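Local coordinates for protein putative PLP-dependent aminotransferase (Bacillus cereus ATCC 10987, PDB 3JU7) that probably acts as a pyridoxal-phosphate-dependent aminotransferase of the DegT/DnrJ/EryC1 family, transferring amino groups between substrates, at residues Tyr103-Ser108 and Lys333-Thr338; Glu262-Leu267 and Glu354-Glu359; Val59-Leu64 and Ile195-Leu200. One frame throughout, in Å; residues are numbered along the deposited sequence.

Interaction 1. Residues Tyr103-Ser108 and Lys333-Thr338; sequences YFIDIS and KSTDLT
Phe104 and Ser334 face each other in a single parallel beta bridge, in which Phe104 N donates to Lys333 O at 2.9 Å and Thr335 N to Phe104 O at 2.8 Å. The loop 333-338 thus runs in the same direction as strand 101-105, the outer strand of a three-stranded parallel sheet. One residue earlier, Lys333 CB sits over one face of the Tyr103 ring, 3.7 Å from its centroid, as a CH-pi contact; beyond it the tyrosine hydroxyl is hydrogen-bonded to Lys122 NZ. Further along, Thr335 OG1 accepts from Asp106 N at 3.2 Å and donates to Asp336 O, so the one hydroxyl serves both segments. Its rotamer, with OG1 between N and the carbonyl carbon (chi1 64°), sends CG2 to Ile105 CD1.

Asp106 carries the contact onward. Asp106 CB rests 3.3 Å from Asp336 O, and its CG lies beside Leu337 CA. At the tip Asp106 OD1 lies 3.5 Å from Leu337 CA and hydrogen-bonds with Thr340 OG1, while OD2 forms a salt bridge to Arg339. A water with its oxygen 2.6 Å from Asp106 OD2 donates to it and to Asp336 OD1, which also accepts from Thr338 N in an Asx turn and, on its syn lone pair, from Thr338 OG1. The two carboxylates would disfavour each other's charge, a cost that the shared water, Arg339 and the Thr338 donors probably offset.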
ATOM      1  N   TYR A 103     -15.369 -10.176  14.756  1.00 23.25           N
ATOM      2  CA  TYR A 103     -16.058 -10.948  15.792  1.00 21.24           C
ATOM      3  C   TYR A 103     -15.017 -11.903  16.389  1.00 22.68           C
ATOM      4  O   TYR A 103     -14.590 -12.881  15.734  1.00 19.41           O
ATOM      5  CB  TYR A 103     -17.211 -11.734  15.204  1.00 22.08           C
ATOM      6  CG  TYR A 103     -18.267 -12.191  16.218  1.00 23.87           C
ATOM      7  CD1 TYR A 103     -17.941 -12.998  17.312  1.00 18.59           C
ATOM      8  CD2 TYR A 103     -19.593 -11.800  16.070  1.00 25.02           C
ATOM      9  CE1 TYR A 103     -18.913 -13.420  18.203  1.00 19.47           C
ATOM     10  CE2 TYR A 103     -20.563 -12.209  16.968  1.00 25.32           C
ATOM     11  CZ  TYR A 103     -20.219 -13.010  18.021  1.00 19.63           C
ATOM     12  OH  TYR A 103     -21.219 -13.378  18.887  1.00 28.54           O
ATOM     13  N   PHE A 104     -14.585 -11.614  17.621  1.00 20.63           N
ATOM     14  CA  PHE A 104     -13.429 -12.316  18.159  1.00 19.91           C
ATOM     15  C   PHE A 104     -13.780 -13.681  18.778  1.00 22.05           C
ATOM     16  O   PHE A 104     -14.775 -13.814  19.518  1.00 20.92           O
ATOM     17  CB  PHE A 104     -12.700 -11.451  19.179  1.00 21.17           C
ATOM     18  CG  PHE A 104     -12.150 -10.170  18.633  1.00 17.86           C
ATOM     19  CD1 PHE A 104     -11.136 -10.177  17.678  1.00 25.33           C
ATOM     20  CD2 PHE A 104     -12.609  -8.953  19.091  1.00 21.59           C
ATOM     21  CE1 PHE A 104     -10.608  -8.996  17.197  1.00 22.61           C
ATOM     22  CE2 PHE A 104     -12.084  -7.769  18.604  1.00 22.13           C
ATOM     23  CZ  PHE A 104     -11.092  -7.793  17.651  1.00 21.28           C
ATOM     24  N   ILE A 105     -12.917 -14.669  18.488  1.00 21.76           N
ATOM     25  CA  ILE A 105     -13.074 -16.059  18.890  1.00 18.58           C
ATOM     26  C   ILE A 105     -11.865 -16.424  19.782  1.00 20.77           C
ATOM     27  O   ILE A 105     -10.686 -16.181  19.405  1.00 17.30           O
ATOM     28  CB  ILE A 105     -13.092 -16.983  17.620  1.00 21.88           C
ATOM     29  CG1 ILE A 105     -14.121 -16.489  16.585  1.00 24.55           C
ATOM     30  CG2 ILE A 105     -13.273 -18.525  17.956  1.00 16.37           C
ATOM     31  CD1 ILE A 105     -15.552 -16.363  17.069  1.00 25.45           C
ATOM     32  N   ASP A 106     -12.142 -17.067  20.921  1.00 16.97           N
ATOM     33  CA  ASP A 106     -11.087 -17.517  21.828  1.00 18.48           C
ATOM     34  C   ASP A 106     -10.079 -18.494  21.192  1.00 20.03           C
ATOM     35  O   ASP A 106     -10.380 -19.164  20.189  1.00 20.41           O
ATOM     36  CB  ASP A 106     -11.701 -18.201  23.025  1.00 19.28           C
ATOM     37  CG  ASP A 106     -10.908 -17.972  24.289  1.00 23.37           C
ATOM     38  OD1 ASP A 106     -10.001 -17.086  24.296  1.00 16.74           O
ATOM     39  OD2 ASP A 106     -11.242 -18.653  25.279  1.00 17.08           O
ATOM     40  N   ILE A 107      -8.901 -18.591  21.802  1.00 20.16           N
ATOM     41  CA  ILE A 107      -7.831 -19.481  21.304  1.00 21.99           C
ATOM     42  C   ILE A 107      -7.647 -20.703  22.238  1.00 22.56           C
ATOM     43  O   ILE A 107      -8.058 -20.676  23.389  1.00 20.80           O
ATOM     44  CB  ILE A 107      -6.474 -18.713  21.179  1.00 23.86           C
ATOM     45  CG1 ILE A 107      -6.079 -18.002  22.501  1.00 24.39           C
ATOM     46  CG2 ILE A 107      -6.538 -17.648  20.075  1.00 18.60           C
ATOM     47  CD1 ILE A 107      -4.592 -17.597  22.554  1.00 21.31           C
ATOM     48  N   SER A 108      -7.035 -21.768  21.723  1.00 23.16           N
ATOM     49  CA  SER A 108      -6.565 -22.848  22.557  1.00 22.91           C
ATOM     50  C   SER A 108      -5.400 -22.379  23.425  1.00 21.95           C
ATOM     51  O   SER A 108      -4.556 -21.611  22.989  1.00 21.81           O
ATOM     52  CB  SER A 108      -6.164 -24.047  21.713  1.00 25.02           C
ATOM     53  OG  SER A 108      -7.333 -24.599  21.112  1.00 31.10           O
ATOM     54  N   LYS A 333     -18.001  -7.499  18.984  1.00 22.63           N
ATOM     55  CA  LYS A 333     -18.502  -8.732  19.582  1.00 21.86           C
ATOM     56  C   LYS A 333     -17.404  -9.804  19.688  1.00 22.50           C
ATOM     57  O   LYS A 333     -16.412  -9.783  18.956  1.00 17.62           O
ATOM     58  CB  LYS A 333     -19.664  -9.283  18.754  1.00 23.80           C
ATOM     59  CG  LYS A 333     -20.880  -8.377  18.741  1.00 25.31           C
ATOM     60  CD  LYS A 333     -22.005  -9.031  18.008  1.00 30.75           C
ATOM     61  CE  LYS A 333     -23.205  -8.116  17.865  1.00 36.02           C
ATOM     62  NZ  LYS A 333     -23.782  -7.763  19.208  1.00 52.70           N
ATOM     63  N   SER A 334     -17.600 -10.724  20.630  1.00 22.02           N
ATOM     64  CA  SER A 334     -16.707 -11.851  20.807  1.00 21.13           C
ATOM     65  C   SER A 334     -17.429 -12.967  21.515  1.00 20.09           C
ATOM     66  O   SER A 334     -18.473 -12.764  22.107  1.00 21.46           O
ATOM     67  CB  SER A 334     -15.489 -11.456  21.638  1.00 22.50           C
ATOM     68  OG  SER A 334     -15.878 -11.148  22.972  1.00 17.85           O
ATOM     69  N   THR A 335     -16.868 -14.160  21.420  1.00 21.57           N
ATOM     70  CA  THR A 335     -17.226 -15.267  22.277  1.00 19.50           C
ATOM     71  C   THR A 335     -16.581 -14.896  23.604  1.00 19.77           C
ATOM     72  O   THR A 335     -15.891 -13.881  23.688  1.00 21.79           O
ATOM     73  CB  THR A 335     -16.544 -16.523  21.793  1.00 21.20           C
ATOM     74  OG1 THR A 335     -15.113 -16.342  21.923  1.00 16.76           O
ATOM     75  CG2 THR A 335     -16.907 -16.780  20.303  1.00 18.80           C
ATOM     76  N   ASP A 336     -16.799 -15.699  24.633  1.00 20.26           N
ATOM     77  CA  ASP A 336     -15.986 -15.630  25.839  1.00 20.04           C
ATOM     78  C   ASP A 336     -14.516 -15.753  25.439  1.00 20.61           C
ATOM     79  O   ASP A 336     -14.161 -16.573  24.581  1.00 21.87           O
ATOM     80  CB  ASP A 336     -16.342 -16.773  26.781  1.00 18.96           C
ATOM     81  CG  ASP A 336     -15.557 -16.712  28.084  1.00 22.11           C
ATOM     82  OD1 ASP A 336     -14.422 -17.247  28.145  1.00 16.92           O
ATOM     83  OD2 ASP A 336     -16.106 -16.149  29.071  1.00 22.85           O
ATOM     84  N   LEU A 337     -13.663 -14.941  26.067  1.00 20.24           N
ATOM     85  CA  LEU A 337     -12.241 -14.850  25.713  1.00 19.01           C
ATOM     86  C   LEU A 337     -11.321 -15.188  26.900  1.00 19.15           C
ATOM     87  O   LEU A 337     -10.183 -14.710  27.009  1.00 18.27           O
ATOM     88  CB  LEU A 337     -11.949 -13.459  25.106  1.00 18.21           C
ATOM     89  CG  LEU A 337     -12.578 -13.196  23.724  1.00 22.52           C
ATOM     90  CD1 LEU A 337     -12.292 -11.812  23.194  1.00 19.22           C
ATOM     91  CD2 LEU A 337     -12.074 -14.255  22.713  1.00 15.33           C
ATOM     92  N   THR A 338     -11.782 -16.076  27.766  1.00 20.79           N
ATOM     93  CA  THR A 338     -11.008 -16.421  28.974  1.00 20.96           C
ATOM     94  C   THR A 338      -9.583 -16.922  28.693  1.00 18.96           C
ATOM     95  O   THR A 338      -8.645 -16.554  29.390  1.00 21.47           O
ATOM     96  CB  THR A 338     -11.746 -17.451  29.845  1.00 19.95           C
ATOM     97  OG1 THR A 338     -12.972 -16.876  30.325  1.00 19.66           O
ATOM     98  CG2 THR A 338     -10.867 -17.882  31.015  1.00 17.81           C
TER
HETATM   99  O   HOH W   1     -13.115 -19.274  27.022  1.00 17.21           O

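Interaction 2. Residues Glu262-Leu267 and Glu354-Glu359; sequences EWYKQL and EGMTKE
Trp263 and Lys358 carry this contact, which joins helix 250-270 to the start of helix 358-368 without any hydrogen bond between the two segments.

The CH-pi part comes first. Lys358 CB stands above the centre of the indole six-membered ring, 3.7 Å from its centroid and only 9° off the ring normal. On the same side Lys358 N lies above Trp263 CZ3, 3.4 Å away. With CG anti to the backbone N (chi1 -171°) and the rest of the chain extended, the lysine then travels across this face toward the five-membered ring, where CD lies 3.6 Å from Trp263 NE1 and CE stands 3.7 Å from Trp263 CD1. It is the aliphatic part of the lysine that covers the indole.

Two oxygens lie at the edge of that ring system. Met356 O approaches in the plane of the indole, 3.5 Å from Trp263 CZ3. Gln266 OE1 is also in the indole plane, but its 3.9 Å separation from Lys358 NZ is a long one.

Apolar contact is looser: the selenium of Met356, a selenomethionine, is 4.5 Å from Tyr264 CE2. Tyr264 is held at its far end by a hydrogen bond from OH to Pro351 O, and its ring packs on Val361, Ile364 and Val365 of the second helix. Separately, the methyl Leu267 CD1 meets a backbone carbonyl, 3.9 Å from Lys358 O.

Capping fixes the turn into that helix: Thr357, at its N-cap, bonds through OG1 to Ile360 N. Between the two segments, cohesion probably rests mainly on dispersion and CH-pi attraction, and the lysine's ammonium ends beyond the rim near Trp263 CD1.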
ATOM      1  N   GLU A 262      17.163 -23.186  18.540  1.00 30.54           N
ATOM      2  CA  GLU A 262      17.730 -24.374  19.172  1.00 31.14           C
ATOM      3  C   GLU A 262      18.481 -23.977  20.444  1.00 30.35           C
ATOM      4  O   GLU A 262      18.322 -24.622  21.484  1.00 31.27           O
ATOM      5  CB  GLU A 262      18.715 -25.109  18.228  1.00 34.32           C
ATOM      6  CG  GLU A 262      18.123 -25.772  16.938  1.00 40.20           C
ATOM      7  CD  GLU A 262      19.216 -26.429  16.064  1.00 51.11           C
ATOM      8  OE1 GLU A 262      20.199 -26.943  16.639  1.00 61.07           O
ATOM      9  OE2 GLU A 262      19.107 -26.441  14.812  1.00 55.77           O
ATOM     10  N   TRP A 263      19.310 -22.934  20.365  1.00 27.87           N
ATOM     11  CA  TRP A 263      20.057 -22.478  21.535  1.00 26.62           C
ATOM     12  C   TRP A 263      19.117 -22.039  22.665  1.00 26.10           C
ATOM     13  O   TRP A 263      19.341 -22.305  23.854  1.00 25.57           O
ATOM     14  CB  TRP A 263      20.974 -21.303  21.192  1.00 25.59           C
ATOM     15  CG  TRP A 263      22.167 -21.637  20.385  1.00 30.72           C
ATOM     16  CD1 TRP A 263      22.833 -22.833  20.350  1.00 32.90           C
ATOM     17  CD2 TRP A 263      22.907 -20.742  19.538  1.00 30.95           C
ATOM     18  NE1 TRP A 263      23.910 -22.740  19.517  1.00 33.82           N
ATOM     19  CE2 TRP A 263      23.983 -21.471  19.008  1.00 33.85           C
ATOM     20  CE3 TRP A 263      22.763 -19.397  19.184  1.00 28.76           C
ATOM     21  CZ2 TRP A 263      24.902 -20.906  18.126  1.00 32.10           C
ATOM     22  CZ3 TRP A 263      23.669 -18.841  18.308  1.00 29.19           C
ATOM     23  CH2 TRP A 263      24.719 -19.591  17.781  1.00 33.37           C
ATOM     24  N   TYR A 264      18.082 -21.317  22.292  1.00 25.01           N
ATOM     25  CA  TYR A 264      17.109 -20.886  23.263  1.00 26.89           C
ATOM     26  C   TYR A 264      16.516 -22.106  23.976  1.00 27.44           C
ATOM     27  O   TYR A 264      16.414 -22.120  25.204  1.00 24.71           O
ATOM     28  CB  TYR A 264      16.009 -20.074  22.583  1.00 28.06           C
ATOM     29  CG  TYR A 264      16.033 -18.576  22.824  1.00 27.97           C
ATOM     30  CD1 TYR A 264      15.864 -18.054  24.104  1.00 23.86           C
ATOM     31  CD2 TYR A 264      16.157 -17.689  21.773  1.00 25.65           C
ATOM     32  CE1 TYR A 264      15.850 -16.689  24.320  1.00 25.16           C
ATOM     33  CE2 TYR A 264      16.148 -16.333  21.985  1.00 21.06           C
ATOM     34  CZ  TYR A 264      15.979 -15.827  23.250  1.00 26.48           C
ATOM     35  OH  TYR A 264      15.905 -14.452  23.436  1.00 20.92           O
ATOM     36  N   LYS A 265      16.156 -23.132  23.206  1.00 28.74           N
ATOM     37  CA  LYS A 265      15.485 -24.298  23.762  1.00 30.89           C
ATOM     38  C   LYS A 265      16.412 -25.046  24.702  1.00 31.82           C
ATOM     39  O   LYS A 265      16.026 -25.432  25.815  1.00 32.15           O
ATOM     40  CB  LYS A 265      14.978 -25.214  22.649  1.00 32.59           C
ATOM     41  CG  LYS A 265      13.816 -24.594  21.893  1.00 39.60           C
ATOM     42  CD  LYS A 265      13.356 -25.330  20.634  1.00 50.07           C
ATOM     43  CE  LYS A 265      12.748 -24.323  19.635  1.00 57.27           C
ATOM     44  NZ  LYS A 265      11.875 -24.931  18.596  1.00 60.13           N
ATOM     45  N   GLN A 266      17.654 -25.213  24.275  1.00 31.60           N
ATOM     46  CA  GLN A 266      18.641 -25.917  25.088  1.00 32.10           C
ATOM     47  C   GLN A 266      18.946 -25.171  26.373  1.00 31.12           C
ATOM     48  O   GLN A 266      19.037 -25.784  27.436  1.00 31.04           O
ATOM     49  CB  GLN A 266      19.943 -26.101  24.317  1.00 31.68           C
ATOM     50  CG  GLN A 266      19.856 -27.073  23.161  1.00 40.86           C
ATOM     51  CD  GLN A 266      21.111 -27.056  22.278  1.00 50.05           C
ATOM     52  OE1 GLN A 266      21.678 -25.994  21.985  1.00 52.26           O
ATOM     53  NE2 GLN A 266      21.541 -28.239  21.845  1.00 57.87           N
ATOM     54  N   LEU A 267      19.128 -23.857  26.265  1.00 29.79           N
ATOM     55  CA  LEU A 267      19.478 -23.039  27.424  1.00 29.91           C
ATOM     56  C   LEU A 267      18.326 -22.924  28.393  1.00 30.97           C
ATOM     57  O   LEU A 267      18.558 -22.880  29.601  1.00 30.85           O
ATOM     58  CB  LEU A 267      19.950 -21.635  27.017  1.00 29.36           C
ATOM     59  CG  LEU A 267      21.367 -21.562  26.424  1.00 29.95           C
ATOM     60  CD1 LEU A 267      21.643 -20.198  25.719  1.00 24.89           C
ATOM     61  CD2 LEU A 267      22.414 -21.872  27.512  1.00 22.22           C
ATOM     62  N   GLU A 354      19.114 -12.159  13.429  1.00 23.34           N
ATOM     63  CA  GLU A 354      20.299 -12.663  12.758  1.00 25.56           C
ATOM     64  C   GLU A 354      21.500 -12.000  13.382  1.00 25.24           C
ATOM     65  O   GLU A 354      21.537 -10.783  13.518  1.00 29.01           O
ATOM     66  CB  GLU A 354      20.285 -12.353  11.249  1.00 25.20           C
ATOM     67  CG  GLU A 354      19.174 -13.066  10.440  1.00 29.40           C
ATOM     68  CD  GLU A 354      19.178 -12.650   8.962  1.00 31.72           C
ATOM     69  OE1 GLU A 354      20.259 -12.673   8.352  1.00 35.40           O
ATOM     70  OE2 GLU A 354      18.114 -12.286   8.409  1.00 31.49           O
ATOM     71  N   GLY A 355      22.465 -12.802  13.782  1.00 23.99           N
ATOM     72  CA  GLY A 355      23.664 -12.290  14.397  1.00 23.90           C
ATOM     73  C   GLY A 355      23.653 -12.540  15.867  1.00 24.07           C
ATOM     74  O   GLY A 355      24.687 -12.479  16.485  1.00 26.56           O
HETATM   75  N   MSE A 356      22.500 -12.830  16.455  1.00 26.19           N
HETATM   76  CA  MSE A 356      22.505 -13.173  17.877  1.00 27.82           C
HETATM   77  C   MSE A 356      23.473 -14.340  18.190  1.00 29.28           C
HETATM   78  O   MSE A 356      23.409 -15.384  17.555  1.00 31.91           O
HETATM   79  CB  MSE A 356      21.109 -13.519  18.346  1.00 28.02           C
HETATM   80  CG  MSE A 356      21.014 -13.501  19.855  1.00 33.10           C
HETATM   81 SE   MSE A 356      19.201 -13.521  20.379  0.75 16.71          SE
HETATM   82  CE  MSE A 356      18.731 -11.705  20.054  1.00 15.00           C
ATOM     83  N   THR A 357      24.372 -14.153  19.154  1.00 28.54           N
ATOM     84  CA  THR A 357      25.337 -15.196  19.536  1.00 28.47           C
ATOM     85  C   THR A 357      24.800 -16.082  20.653  1.00 29.18           C
ATOM     86  O   THR A 357      23.921 -15.666  21.419  1.00 26.66           O
ATOM     87  CB  THR A 357      26.625 -14.565  20.082  1.00 28.89           C
ATOM     88  OG1 THR A 357      26.265 -13.619  21.092  1.00 28.88           O
ATOM     89  CG2 THR A 357      27.436 -13.843  18.969  1.00 21.86           C
ATOM     90  N   LYS A 358      25.353 -17.286  20.787  1.00 29.57           N
ATOM     91  CA  LYS A 358      24.919 -18.170  21.862  1.00 30.80           C
ATOM     92  C   LYS A 358      25.094 -17.509  23.228  1.00 31.09           C
ATOM     93  O   LYS A 358      24.283 -17.718  24.151  1.00 30.79           O
ATOM     94  CB  LYS A 358      25.656 -19.502  21.825  1.00 31.34           C
ATOM     95  CG  LYS A 358      25.083 -20.531  22.781  1.00 36.89           C
ATOM     96  CD  LYS A 358      25.653 -21.928  22.547  1.00 42.13           C
ATOM     97  CE  LYS A 358      24.928 -22.985  23.384  1.00 43.68           C
ATOM     98  NZ  LYS A 358      25.143 -24.374  22.859  1.00 42.57           N
ATOM     99  N   GLU A 359      26.141 -16.707  23.368  1.00 31.55           N
ATOM    100  CA  GLU A 359      26.362 -16.011  24.638  1.00 34.32           C
ATOM    101  C   GLU A 359      25.282 -14.949  24.874  1.00 32.38           C
ATOM    102  O   GLU A 359      24.935 -14.675  26.017  1.00 29.36           O
ATOM    103  CB  GLU A 359      27.797 -15.437  24.792  1.00 35.42           C
ATOM    104  CG  GLU A 359      28.333 -14.588  23.620  1.00 48.51           C
ATOM    105  CD  GLU A 359      29.035 -15.400  22.496  1.00 58.44           C
ATOM    106  OE1 GLU A 359      29.168 -16.642  22.639  1.00 61.28           O
ATOM    107  OE2 GLU A 359      29.462 -14.786  21.475  1.00 62.32           O
TER

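Interaction 3. Residues Val59-Leu64 and Ile195-Leu200; sequences VANATL and IGEGGL
Val59 and Gly199 pair as an antiparallel hydrogen-bonded couple, joining the end of strand 55-59 to the start of strand 199-203. Val59 N donates to Gly199 O at 3.0 Å; the return bond, Gly199 N to Val59 O at 3.1 Å, is weak. A methyl, Val59 CG2, rests 3.6 Å from the carbonyl carbon Gly199 C.

Water continues the link where the backbones part. One molecule donates to both Ala60 O and Glu197 O, and another joins Asn61 ND2 to Glu197 OE1, accepting from the amide at 3.0 Å.

Side-chain bonds follow. Asn61, with CG between its backbone N and carbonyl carbon (chi1 68°), curls OD1 back to accept from Leu64 N at 2.9 Å and so caps helix 62-73. Across the subunit interface, Asn61 ND2 also donates to Asn232 O of the second subunit. Glu197 OE2 makes a salt bridge to Lys234 and a hydrogen bond with Thr32 of that subunit, and OE1 hydrogen-bonds with its Asn232 ND2.

Ala62 N and Thr63 OG1 both bond the phosphate of the pyridoxal-modified lysine at position 191. A capped helix start directed at a cofactor phosphate is familiar in this aminotransferase fold, and its partial positive charge would help to stabilise the anion.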
ATOM      1  N   VAL A  59       2.321  -8.274  -3.182  1.00 23.13           N
ATOM      2  CA  VAL A  59       1.541  -7.079  -2.841  1.00 21.45           C
ATOM      3  C   VAL A  59       2.479  -6.106  -2.129  1.00 22.89           C
ATOM      4  O   VAL A  59       3.567  -6.497  -1.725  1.00 22.10           O
ATOM      5  CB  VAL A  59       0.323  -7.390  -1.974  1.00 21.91           C
ATOM      6  CG1 VAL A  59      -0.690  -8.195  -2.787  1.00 20.79           C
ATOM      7  CG2 VAL A  59       0.739  -8.127  -0.693  1.00 21.61           C
ATOM      8  N   ALA A  60       2.066  -4.848  -1.954  1.00 23.31           N
ATOM      9  CA  ALA A  60       2.986  -3.835  -1.453  1.00 23.31           C
ATOM     10  C   ALA A  60       3.283  -4.031   0.023  1.00 22.52           C
ATOM     11  O   ALA A  60       4.346  -3.649   0.500  1.00 24.13           O
ATOM     12  CB  ALA A  60       2.471  -2.451  -1.739  1.00 20.91           C
ATOM     13  N   ASN A  61       2.323  -4.616   0.736  1.00 22.97           N
ATOM     14  CA  ASN A  61       2.486  -5.067   2.108  1.00 22.62           C
ATOM     15  C   ASN A  61       1.338  -6.052   2.456  1.00 22.37           C
ATOM     16  O   ASN A  61       0.300  -6.101   1.758  1.00 23.42           O
ATOM     17  CB  ASN A  61       2.607  -3.866   3.093  1.00 21.86           C
ATOM     18  CG  ASN A  61       1.333  -3.068   3.221  1.00 27.60           C
ATOM     19  OD1 ASN A  61       0.273  -3.622   3.573  1.00 23.64           O
ATOM     20  ND2 ASN A  61       1.427  -1.742   3.014  1.00 19.34           N
ATOM     21  N   ALA A  62       1.536  -6.850   3.495  1.00 23.00           N
ATOM     22  CA  ALA A  62       0.559  -7.911   3.890  1.00 23.76           C
ATOM     23  C   ALA A  62      -0.753  -7.322   4.349  1.00 23.51           C
ATOM     24  O   ALA A  62      -1.785  -7.959   4.203  1.00 23.24           O
ATOM     25  CB  ALA A  62       1.117  -8.803   5.007  1.00 21.39           C
ATOM     26  N   THR A  63      -0.722  -6.117   4.922  1.00 23.13           N
ATOM     27  CA  THR A  63      -1.974  -5.510   5.364  1.00 23.78           C
ATOM     28  C   THR A  63      -2.896  -5.289   4.182  1.00 24.04           C
ATOM     29  O   THR A  63      -4.072  -5.676   4.214  1.00 23.81           O
ATOM     30  CB  THR A  63      -1.756  -4.238   6.161  1.00 22.55           C
ATOM     31  OG1 THR A  63      -0.854  -4.556   7.221  1.00 20.85           O
ATOM     32  CG2 THR A  63      -3.115  -3.729   6.706  1.00 18.98           C
ATOM     33  N   LEU A  64      -2.328  -4.750   3.112  1.00 25.97           N
ATOM     34  CA  LEU A  64      -3.078  -4.540   1.858  1.00 27.01           C
ATOM     35  C   LEU A  64      -3.469  -5.869   1.193  1.00 24.79           C
ATOM     36  O   LEU A  64      -4.522  -5.988   0.579  1.00 24.70           O
ATOM     37  CB  LEU A  64      -2.255  -3.733   0.880  1.00 24.67           C
ATOM     38  CG  LEU A  64      -1.879  -2.335   1.363  1.00 26.86           C
ATOM     39  CD1 LEU A  64      -0.773  -1.822   0.435  1.00 22.31           C
ATOM     40  CD2 LEU A  64      -3.109  -1.401   1.433  1.00 23.53           C
ATOM     41  N   ILE A 195      12.350  -7.927   3.385  1.00 23.29           N
ATOM     42  CA  ILE A 195      12.945  -7.133   2.315  1.00 23.37           C
ATOM     43  C   ILE A 195      12.807  -5.623   2.480  1.00 26.40           C
ATOM     44  O   ILE A 195      13.419  -4.876   1.712  1.00 26.59           O
ATOM     45  CB  ILE A 195      12.370  -7.527   0.951  1.00 24.14           C
ATOM     46  CG1 ILE A 195      10.961  -6.961   0.765  1.00 27.20           C
ATOM     47  CG2 ILE A 195      12.399  -9.070   0.813  1.00 17.67           C
ATOM     48  CD1 ILE A 195      10.287  -7.384  -0.553  1.00 25.09           C
ATOM     49  N   GLY A 196      12.053  -5.175   3.489  1.00 26.91           N
ATOM     50  CA  GLY A 196      11.687  -3.763   3.628  1.00 26.53           C
ATOM     51  C   GLY A 196      10.187  -3.695   3.833  1.00 24.52           C
ATOM     52  O   GLY A 196       9.710  -3.952   4.916  1.00 26.46           O
ATOM     53  N   GLU A 197       9.461  -3.364   2.776  1.00 23.35           N
ATOM     54  CA  GLU A 197       8.012  -3.496   2.720  1.00 22.15           C
ATOM     55  C   GLU A 197       7.634  -4.435   1.564  1.00 21.96           C
ATOM     56  O   GLU A 197       8.220  -4.387   0.477  1.00 23.84           O
ATOM     57  CB  GLU A 197       7.347  -2.147   2.519  1.00 19.71           C
ATOM     58  CG  GLU A 197       7.504  -1.187   3.692  1.00 21.60           C
ATOM     59  CD  GLU A 197       6.557  -1.447   4.865  1.00 24.25           C
ATOM     60  OE1 GLU A 197       5.556  -2.180   4.722  1.00 25.07           O
ATOM     61  OE2 GLU A 197       6.802  -0.871   5.943  1.00 24.64           O
ATOM     62  N   GLY A 198       6.697  -5.331   1.835  1.00 19.71           N
ATOM     63  CA  GLY A 198       6.229  -6.261   0.841  1.00 22.54           C
ATOM     64  C   GLY A 198       5.350  -7.348   1.449  1.00 22.88           C
ATOM     65  O   GLY A 198       5.217  -7.454   2.654  1.00 25.18           O
ATOM     66  N   GLY A 199       4.774  -8.165   0.594  1.00 21.62           N
ATOM     67  CA  GLY A 199       3.967  -9.284   1.006  1.00 22.71           C
ATOM     68  C   GLY A 199       3.636 -10.147  -0.191  1.00 23.97           C
ATOM     69  O   GLY A 199       4.036  -9.831  -1.318  1.00 22.16           O
ATOM     70  N   LEU A 200       2.906 -11.239   0.081  1.00 24.35           N
ATOM     71  CA  LEU A 200       2.538 -12.236  -0.911  1.00 20.86           C
ATOM     72  C   LEU A 200       1.190 -12.872  -0.558  1.00 22.23           C
ATOM     73  O   LEU A 200       0.828 -13.018   0.640  1.00 19.08           O
ATOM     74  CB  LEU A 200       3.586 -13.318  -0.964  1.00 21.50           C
ATOM     75  CG  LEU A 200       3.561 -14.312  -2.159  1.00 27.07           C
ATOM     76  CD1 LEU A 200       4.245 -13.749  -3.386  1.00 15.21           C
ATOM     77  CD2 LEU A 200       4.160 -15.634  -1.804  1.00 17.91           C
TER
HETATM   78  O   HOH W   2       6.376  -3.208  -1.371  1.00 28.21           O
HETATM   79  O   HOH W   3       4.126  -0.624   2.564  1.00 19.73           O

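Interaction 1 interleaves with both others along the chain, while interactions 3 and 2 follow one another: 59-64 comes first, then 103-108, 195-200, 262-267, 333-338 and 354-359. Their centres lie 28 to 35 Å apart and none touches another; interactions 2 and 3 come nearest, with about 9 Å between closest atoms. Interactions 1 and 3 sit on opposite sides of the chain's centre and belong to different sheets, one parallel and one mixed, while interaction 2 joins two helices. The contacts thus lie at separate places: interaction 3 is at the cofactor and the subunit interface, and the other two, away from the active site, tie later parts of the chain together or back to an early strand.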